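PDB 7KWD: alkaline phosphatase from Thermus thermophilus, which probably hydrolyses phosphate monoesters as a homodimeric member of the alkaline phosphatase family that binds two zinc ions and one magnesium ion. Local coordinates for residues A[61-66]-A[334-339]; A[323-328]-A[423-428]. All coordinates share one frame; numbering follows the deposited sequence.

How the interactions relate
Interactions 1 and 2 lie side by side, their centres about 12 Å apart, on the same side of the chain's centre. Along the chain their segments alternate: 61-66 lies at the end of helix 51-65; then 323-328 closes the long strand 310-325; next, 334-339 enters helix 337-340; finally, 423-428 includes strand 426-428. They are joined directly at Asn425, whose ND2 reaches Ser335 O at 2.9 Å, probably as a hydrogen bond, and at Ala328 O, which probably accepts from Glu334 N. Both contacts also touch the second subunit of the dimer. Interaction 2 pairs the end of strand 310-325, from which the chain runs on into the turn of interaction 1.

Interaction 1: A[61-66]-A[334-339]; sequences ARRRQG and ESSQGV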
ATOM      1  N   ALA A  61     -14.556 -10.776   2.538  1.00 27.23           N
ATOM      2  CA  ALA A  61     -14.767 -12.221   2.534  1.00 22.83           C
ATOM      3  C   ALA A  61     -15.063 -12.736   3.949  1.00 25.33           C
ATOM      4  O   ALA A  61     -15.999 -13.519   4.160  1.00 23.70           O
ATOM      5  CB  ALA A  61     -13.545 -12.915   1.924  1.00 26.87           C
ATOM      6  N   ARG A  62     -14.279 -12.300   4.934  1.00 22.00           N
ATOM      7  CA  ARG A  62     -14.478 -12.796   6.289  1.00 28.15           C
ATOM      8  C   ARG A  62     -15.784 -12.270   6.864  1.00 28.01           C
ATOM      9  O   ARG A  62     -16.647 -13.044   7.296  1.00 29.57           O
ATOM     10  CB  ARG A  62     -13.311 -12.394   7.183  1.00 27.95           C
ATOM     11  CG  ARG A  62     -12.095 -13.316   7.045  1.00 29.76           C
ATOM     12  CD  ARG A  62     -10.805 -12.616   7.579  1.00 36.58           C
ATOM     13  NE  ARG A  62      -9.679 -13.551   7.662  1.00 31.18           N
ATOM     14  CZ  ARG A  62      -9.510 -14.425   8.645  1.00 30.43           C
ATOM     15  NH1 ARG A  62     -10.370 -14.514   9.665  1.00 26.28           N
ATOM     16  NH2 ARG A  62      -8.477 -15.240   8.600  1.00 22.30           N
ATOM     17  N   ARG A  63     -15.964 -10.941   6.819  1.00 23.42           N
ATOM     18  CA  ARG A  63     -17.073 -10.294   7.505  1.00 24.85           C
ATOM     19  C   ARG A  63     -18.415 -10.518   6.816  1.00 32.44           C
ATOM     20  O   ARG A  63     -19.439 -10.670   7.495  1.00 31.07           O
ATOM     21  CB  ARG A  63     -16.774  -8.804   7.602  1.00 25.78           C
ATOM     22  CG  ARG A  63     -17.776  -8.031   8.385  1.00 35.09           C
ATOM     23  CD  ARG A  63     -17.278  -6.619   8.590  1.00 33.48           C
ATOM     24  NE  ARG A  63     -18.332  -5.732   9.050  1.00 34.41           N
ATOM     25  CZ  ARG A  63     -18.450  -5.285  10.300  1.00 35.68           C
ATOM     26  NH1 ARG A  63     -17.577  -5.633  11.241  1.00 29.80           N
ATOM     27  NH2 ARG A  63     -19.440  -4.455  10.604  1.00 38.15           N
ATOM     28  N   ARG A  64     -18.462 -10.482   5.482  1.00 30.05           N
ATOM     29  CA  ARG A  64     -19.744 -10.554   4.795  1.00 24.37           C
ATOM     30  C   ARG A  64     -20.004 -11.883   4.131  1.00 24.08           C
ATOM     31  O   ARG A  64     -21.148 -12.159   3.744  1.00 30.44           O
ATOM     32  CB  ARG A  64     -19.867  -9.498   3.687  1.00 28.26           C
ATOM     33  CG  ARG A  64     -19.499  -8.090   4.054  1.00 36.69           C
ATOM     34  CD  ARG A  64     -20.113  -7.687   5.341  1.00 41.62           C
ATOM     35  NE  ARG A  64     -21.552  -7.482   5.229  1.00 39.78           N
ATOM     36  CZ  ARG A  64     -22.431  -7.818   6.167  1.00 50.43           C
ATOM     37  NH1 ARG A  64     -22.039  -8.413   7.297  1.00 52.02           N
ATOM     38  NH2 ARG A  64     -23.716  -7.552   5.967  1.00 54.11           N
ATOM     39  N   GLN A  65     -18.978 -12.682   3.908  1.00 24.85           N
ATOM     40  CA  GLN A  65     -19.183 -14.003   3.332  1.00 25.08           C
ATOM     41  C   GLN A  65     -18.767 -15.105   4.284  1.00 26.29           C
ATOM     42  O   GLN A  65     -18.891 -16.270   3.931  1.00 26.47           O
ATOM     43  CB  GLN A  65     -18.426 -14.098   2.008  1.00 23.72           C
ATOM     44  CG  GLN A  65     -18.870 -13.003   1.000  1.00 32.41           C
ATOM     45  CD  GLN A  65     -18.227 -13.145  -0.373  1.00 31.55           C
ATOM     46  OE1 GLN A  65     -17.163 -13.723  -0.505  1.00 28.56           O
ATOM     47  NE2 GLN A  65     -18.889 -12.617  -1.401  1.00 36.87           N
ATOM     48  N   GLY A  66     -18.310 -14.760   5.482  1.00 26.55           N
ATOM     49  CA  GLY A  66     -17.893 -15.780   6.447  1.00 29.41           C
ATOM     50  C   GLY A  66     -16.880 -16.760   5.908  1.00 31.52           C
ATOM     51  O   GLY A  66     -16.920 -17.951   6.249  1.00 32.18           O
ATOM     52  N   GLU A 334     -15.829   2.861  13.884  1.00 27.50           N
ATOM     53  CA  GLU A 334     -16.858   2.503  12.913  1.00 29.99           C
ATOM     54  C   GLU A 334     -16.281   2.168  11.538  1.00 27.81           C
ATOM     55  O   GLU A 334     -17.030   2.093  10.566  1.00 29.29           O
ATOM     56  CB  GLU A 334     -17.902   3.626  12.788  1.00 36.53           C
ATOM     57  CG  GLU A 334     -18.693   3.949  14.095  1.00 35.95           C
ATOM     58  CD  GLU A 334     -19.543   2.790  14.613  1.00 33.65           C
ATOM     59  OE1 GLU A 334     -20.011   1.964  13.789  1.00 40.37           O
ATOM     60  OE2 GLU A 334     -19.719   2.697  15.849  1.00 44.14           O
ATOM     61  N   SER A 335     -14.979   1.907  11.444  1.00 30.76           N
ATOM     62  CA  SER A 335     -14.363   1.827  10.118  1.00 23.72           C
ATOM     63  C   SER A 335     -14.852   0.639   9.303  1.00 28.73           C
ATOM     64  O   SER A 335     -14.808   0.687   8.062  1.00 24.80           O
ATOM     65  CB  SER A 335     -12.840   1.762  10.261  1.00 25.06           C
ATOM     66  OG  SER A 335     -12.337   2.934  10.907  1.00 25.59           O
ATOM     67  N   SER A 336     -15.317  -0.434   9.957  1.00 21.59           N
ATOM     68  CA  SER A 336     -15.773  -1.590   9.187  1.00 23.16           C
ATOM     69  C   SER A 336     -17.118  -1.385   8.491  1.00 29.38           C
ATOM     70  O   SER A 336     -17.485  -2.209   7.644  1.00 25.21           O
ATOM     71  CB  SER A 336     -15.869  -2.831  10.074  1.00 29.24           C
ATOM     72  OG  SER A 336     -14.603  -3.141  10.633  1.00 34.61           O
ATOM     73  N   GLN A 337     -17.848  -0.310   8.795  1.00 32.87           N
ATOM     74  CA  GLN A 337     -19.128  -0.077   8.122  1.00 28.85           C
ATOM     75  C   GLN A 337     -18.951   0.019   6.616  1.00 29.66           C
ATOM     76  O   GLN A 337     -19.799  -0.452   5.851  1.00 26.69           O
ATOM     77  CB  GLN A 337     -19.774   1.202   8.652  1.00 36.69           C
ATOM     78  CG  GLN A 337     -20.289   1.110  10.078  1.00 36.07           C
ATOM     79  CD  GLN A 337     -21.256  -0.036  10.241  1.00 37.48           C
ATOM     80  OE1 GLN A 337     -22.313  -0.059   9.617  1.00 35.59           O
ATOM     81  NE2 GLN A 337     -20.877  -1.011  11.050  1.00 38.01           N
ATOM     82  N   GLY A 338     -17.842   0.611   6.168  1.00 30.98           N
ATOM     83  CA  GLY A 338     -17.623   0.742   4.737  1.00 27.89           C
ATOM     84  C   GLY A 338     -17.581  -0.585   4.012  1.00 29.84           C
ATOM     85  O   GLY A 338     -17.899  -0.662   2.827  1.00 28.78           O
ATOM     86  N   VAL A 339     -17.146  -1.636   4.700  1.00 30.78           N
ATOM     87  CA  VAL A 339     -17.157  -2.967   4.115  1.00 24.72           C
ATOM     88  C   VAL A 339     -18.585  -3.454   3.965  1.00 27.04           C
ATOM     89  O   VAL A 339     -18.983  -3.972   2.915  1.00 25.42           O
ATOM     90  CB  VAL A 339     -16.314  -3.919   4.988  1.00 23.73           C
ATOM     91  CG1 VAL A 339     -16.436  -5.355   4.534  1.00 28.47           C
ATOM     92  CG2 VAL A 339     -14.800  -3.465   4.991  1.00 29.00           C
TER
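Arg63 and Arg64, near the end of helix 51-65, meet the turn and short helix of 334-339 through Ser336, Gln337 and Val339, with no hydrogen bond between the two segments. Arg63 makes the longer reach. Its CG stands opposite the backbone N (chi1 -175°) and the chain stays extended to NE, which lays the guanidinium beside the turn. Ser336 CB sits over the centre of one guanidinium face, 3.5 Å from Arg63 NH1. Arg63 NH2 passes Gln337 NE2 at 3.8 Å, the guanidinium and amide planes being 86° apart; this is a van der Waals approach between two donors. Tyr91 of the second subunit packs on Arg63, and its backbone N is hydrogen-bonded to Ser336 OG. In Arg64, chi1 (-49°) sets CG beside the backbone N, where it meets Val339 CG1 at 4.1 Å, while bends at chi2 and chi3 turn the guanidinium away along another course. Arg64 NH1 also makes a weak hydrogen bond to Arg63 O, 3.4 Å long. Asp340, just after 334-339, forms salt bridges with both arginines, and Glu343 with Arg64, so charges link the helix end to the residues that follow the turn. Val339 packs further on Ala59 and Tyr60, seating helix 337-340, which follows strand 310-325 in the chain, against helix 51-65.

Interaction 2: A[323-328]-A[423-428]; sequences GGLYGA and RPNIGW
Tyr326 and Asn425 form the dense centre of this contact. Asn425 CB lies over the phenol face, 3.8 Å from the ring centroid, and Asn425 O stands above the same ring toward its rim while accepting Tyr326 N at 2.9 Å in a nearly straight bond. Asn425 ND2 donates to Tyr326 O at 2.7 Å; it lies in the plane of that carbonyl, and Tyr326 O lies in the amide plane of Asn425. With CG between its backbone N and carbonyl carbon (chi1 62°), the Tyr326 side chain is folded back across Asn425, and its OH is hydrogen-bonded to Gln415 OE1. An alanine here, lacking the ring, is likely to leave Asn425 CB uncovered and Gln415 without its hydroxyl partner. On the strand side of this centre, Gly324 and Gly427 exchange two backbone hydrogen bonds, and the Trp428 ring, about 11 Å from a bound zinc ion, lies flat on Gly323 CA, where a side chain would clash. Packing is sparser toward Pro424, where a water bridges Tyr326 OH (2.7 Å) and Pro424 O. Paired backbone amides, CH-pi contacts and an asparagine tied to Tyr326 by two hydrogen bonds are consistent with a rigid, buried strand pair.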
ATOM      1  N   GLY A 323      -7.353   2.876  -3.334  1.00 25.46           N
ATOM      2  CA  GLY A 323      -8.640   2.945  -2.685  1.00 27.83           C
ATOM      3  C   GLY A 323      -8.651   2.337  -1.293  1.00 27.58           C
ATOM      4  O   GLY A 323      -8.921   1.143  -1.112  1.00 27.37           O
ATOM      5  N   GLY A 324      -8.405   3.174  -0.292  1.00 21.41           N
ATOM      6  CA  GLY A 324      -8.204   2.702   1.069  1.00 29.33           C
ATOM      7  C   GLY A 324      -9.441   2.854   1.935  1.00 28.51           C
ATOM      8  O   GLY A 324     -10.080   3.918   1.964  1.00 25.26           O
ATOM      9  N   LEU A 325      -9.775   1.768   2.626  1.00 25.49           N
ATOM     10  CA  LEU A 325     -10.719   1.832   3.732  1.00 27.00           C
ATOM     11  C   LEU A 325     -10.060   2.593   4.866  1.00 27.79           C
ATOM     12  O   LEU A 325      -8.996   2.189   5.341  1.00 24.42           O
ATOM     13  CB  LEU A 325     -11.113   0.434   4.183  1.00 24.75           C
ATOM     14  CG  LEU A 325     -12.201   0.426   5.263  1.00 29.73           C
ATOM     15  CD1 LEU A 325     -13.641   0.677   4.709  1.00 27.46           C
ATOM     16  CD2 LEU A 325     -12.135  -0.929   5.983  1.00 27.62           C
ATOM     17  N   TYR A 326     -10.667   3.704   5.287  1.00 24.06           N
ATOM     18  CA  TYR A 326     -10.006   4.647   6.171  1.00 22.78           C
ATOM     19  C   TYR A 326     -10.767   4.795   7.481  1.00 27.12           C
ATOM     20  O   TYR A 326     -11.930   4.418   7.599  1.00 25.13           O
ATOM     21  CB  TYR A 326      -9.832   6.027   5.497  1.00 30.41           C
ATOM     22  CG  TYR A 326     -11.132   6.716   5.124  1.00 23.47           C
ATOM     23  CD1 TYR A 326     -11.905   7.351   6.092  1.00 25.97           C
ATOM     24  CD2 TYR A 326     -11.561   6.767   3.793  1.00 22.96           C
ATOM     25  CE1 TYR A 326     -13.111   7.988   5.737  1.00 23.94           C
ATOM     26  CE2 TYR A 326     -12.736   7.395   3.446  1.00 29.95           C
ATOM     27  CZ  TYR A 326     -13.515   8.001   4.426  1.00 30.17           C
ATOM     28  OH  TYR A 326     -14.689   8.618   4.044  1.00 26.48           O
ATOM     29  N   GLY A 327     -10.063   5.362   8.460  1.00 24.42           N
ATOM     30  CA  GLY A 327     -10.586   5.427   9.814  1.00 27.13           C
ATOM     31  C   GLY A 327     -11.806   6.322   9.871  1.00 31.39           C
ATOM     32  O   GLY A 327     -11.790   7.445   9.365  1.00 26.68           O
ATOM     33  N   ALA A 328     -12.868   5.822  10.500  1.00 26.55           N
ATOM     34  CA  ALA A 328     -14.171   6.468  10.561  1.00 30.67           C
ATOM     35  C   ALA A 328     -14.776   6.310  11.953  1.00 35.96           C
ATOM     36  O   ALA A 328     -14.771   5.219  12.533  1.00 29.33           O
ATOM     37  CB  ALA A 328     -15.108   5.867   9.516  1.00 30.13           C
ATOM     38  N   ARG A 423     -22.123   6.156   3.845  1.00 36.03           N
ATOM     39  CA  ARG A 423     -21.635   5.642   2.575  1.00 33.81           C
ATOM     40  C   ARG A 423     -20.210   5.179   2.800  1.00 32.96           C
ATOM     41  O   ARG A 423     -19.572   5.568   3.792  1.00 30.73           O
ATOM     42  CB  ARG A 423     -21.723   6.714   1.485  1.00 36.60           C
ATOM     43  CG  ARG A 423     -23.050   7.465   1.508  1.00 36.67           C
ATOM     44  CD  ARG A 423     -22.824   8.801   0.885  1.00 44.78           C
ATOM     45  NE  ARG A 423     -24.064   9.448   0.494  1.00 49.26           N
ATOM     46  CZ  ARG A 423     -24.105  10.662  -0.036  1.00 40.20           C
ATOM     47  NH1 ARG A 423     -22.978  11.338  -0.206  1.00 34.74           N
ATOM     48  NH2 ARG A 423     -25.264  11.200  -0.385  1.00 46.18           N
ATOM     49  N   PRO A 424     -19.675   4.333   1.925  1.00 28.24           N
ATOM     50  CA  PRO A 424     -18.399   3.677   2.232  1.00 27.12           C
ATOM     51  C   PRO A 424     -17.301   4.675   2.558  1.00 26.52           C
ATOM     52  O   PRO A 424     -17.042   5.596   1.793  1.00 33.38           O
ATOM     53  CB  PRO A 424     -18.086   2.889   0.955  1.00 26.42           C
ATOM     54  CG  PRO A 424     -19.433   2.591   0.345  1.00 30.51           C
ATOM     55  CD  PRO A 424     -20.259   3.848   0.651  1.00 30.69           C
ATOM     56  N   ASN A 425     -16.659   4.475   3.725  1.00 25.11           N
ATOM     57  CA  ASN A 425     -15.439   5.174   4.101  1.00 25.24           C
ATOM     58  C   ASN A 425     -14.208   4.593   3.389  1.00 28.47           C
ATOM     59  O   ASN A 425     -13.218   4.193   4.014  1.00 25.85           O
ATOM     60  CB  ASN A 425     -15.261   5.143   5.614  1.00 22.99           C
ATOM     61  CG  ASN A 425     -15.390   3.757   6.196  1.00 26.52           C
ATOM     62  OD1 ASN A 425     -16.389   3.070   5.992  1.00 26.98           O
ATOM     63  ND2 ASN A 425     -14.365   3.333   6.930  1.00 27.47           N
ATOM     64  N   ILE A 426     -14.272   4.603   2.055  1.00 26.86           N
ATOM     65  CA  ILE A 426     -13.157   4.246   1.173  1.00 27.24           C
ATOM     66  C   ILE A 426     -12.844   5.471   0.310  1.00 32.05           C
ATOM     67  O   ILE A 426     -13.707   5.960  -0.424  1.00 32.20           O
ATOM     68  CB  ILE A 426     -13.490   3.028   0.290  1.00 25.57           C
ATOM     69  CG1 ILE A 426     -14.039   1.893   1.146  1.00 22.86           C
ATOM     70  CG2 ILE A 426     -12.247   2.547  -0.468  1.00 31.43           C
ATOM     71  CD1 ILE A 426     -14.785   0.829   0.407  1.00 26.71           C
ATOM     72  N   GLY A 427     -11.629   5.997   0.438  1.00 22.82           N
ATOM     73  CA  GLY A 427     -11.185   7.110  -0.364  1.00 33.66           C
ATOM     74  C   GLY A 427     -10.062   6.690  -1.298  1.00 28.49           C
ATOM     75  O   GLY A 427      -9.603   5.549  -1.264  1.00 28.58           O
ATOM     76  N   TRP A 428      -9.603   7.656  -2.105  1.00 27.51           N
ATOM     77  CA  TRP A 428      -8.737   7.379  -3.248  1.00 23.64           C
ATOM     78  C   TRP A 428      -7.664   8.450  -3.353  1.00 28.60           C
ATOM     79  O   TRP A 428      -7.970   9.642  -3.262  1.00 29.28           O
ATOM     80  CB  TRP A 428      -9.535   7.343  -4.565  1.00 27.63           C
ATOM     81  CG  TRP A 428     -10.586   6.349  -4.496  1.00 27.09           C
ATOM     82  CD1 TRP A 428     -11.814   6.513  -3.954  1.00 29.02           C
ATOM     83  CD2 TRP A 428     -10.520   4.994  -4.948  1.00 26.65           C
ATOM     84  NE1 TRP A 428     -12.533   5.347  -4.042  1.00 28.84           N
ATOM     85  CE2 TRP A 428     -11.762   4.392  -4.643  1.00 24.16           C
ATOM     86  CE3 TRP A 428      -9.541   4.234  -5.583  1.00 23.45           C
ATOM     87  CZ2 TRP A 428     -12.053   3.068  -4.953  1.00 28.67           C
ATOM     88  CZ3 TRP A 428      -9.816   2.897  -5.875  1.00 26.67           C
ATOM     89  CH2 TRP A 428     -11.066   2.328  -5.557  1.00 25.80           C
TER
HETATM   90  O   HOH W   1     -15.948   8.323   1.706  1.00 29.72           O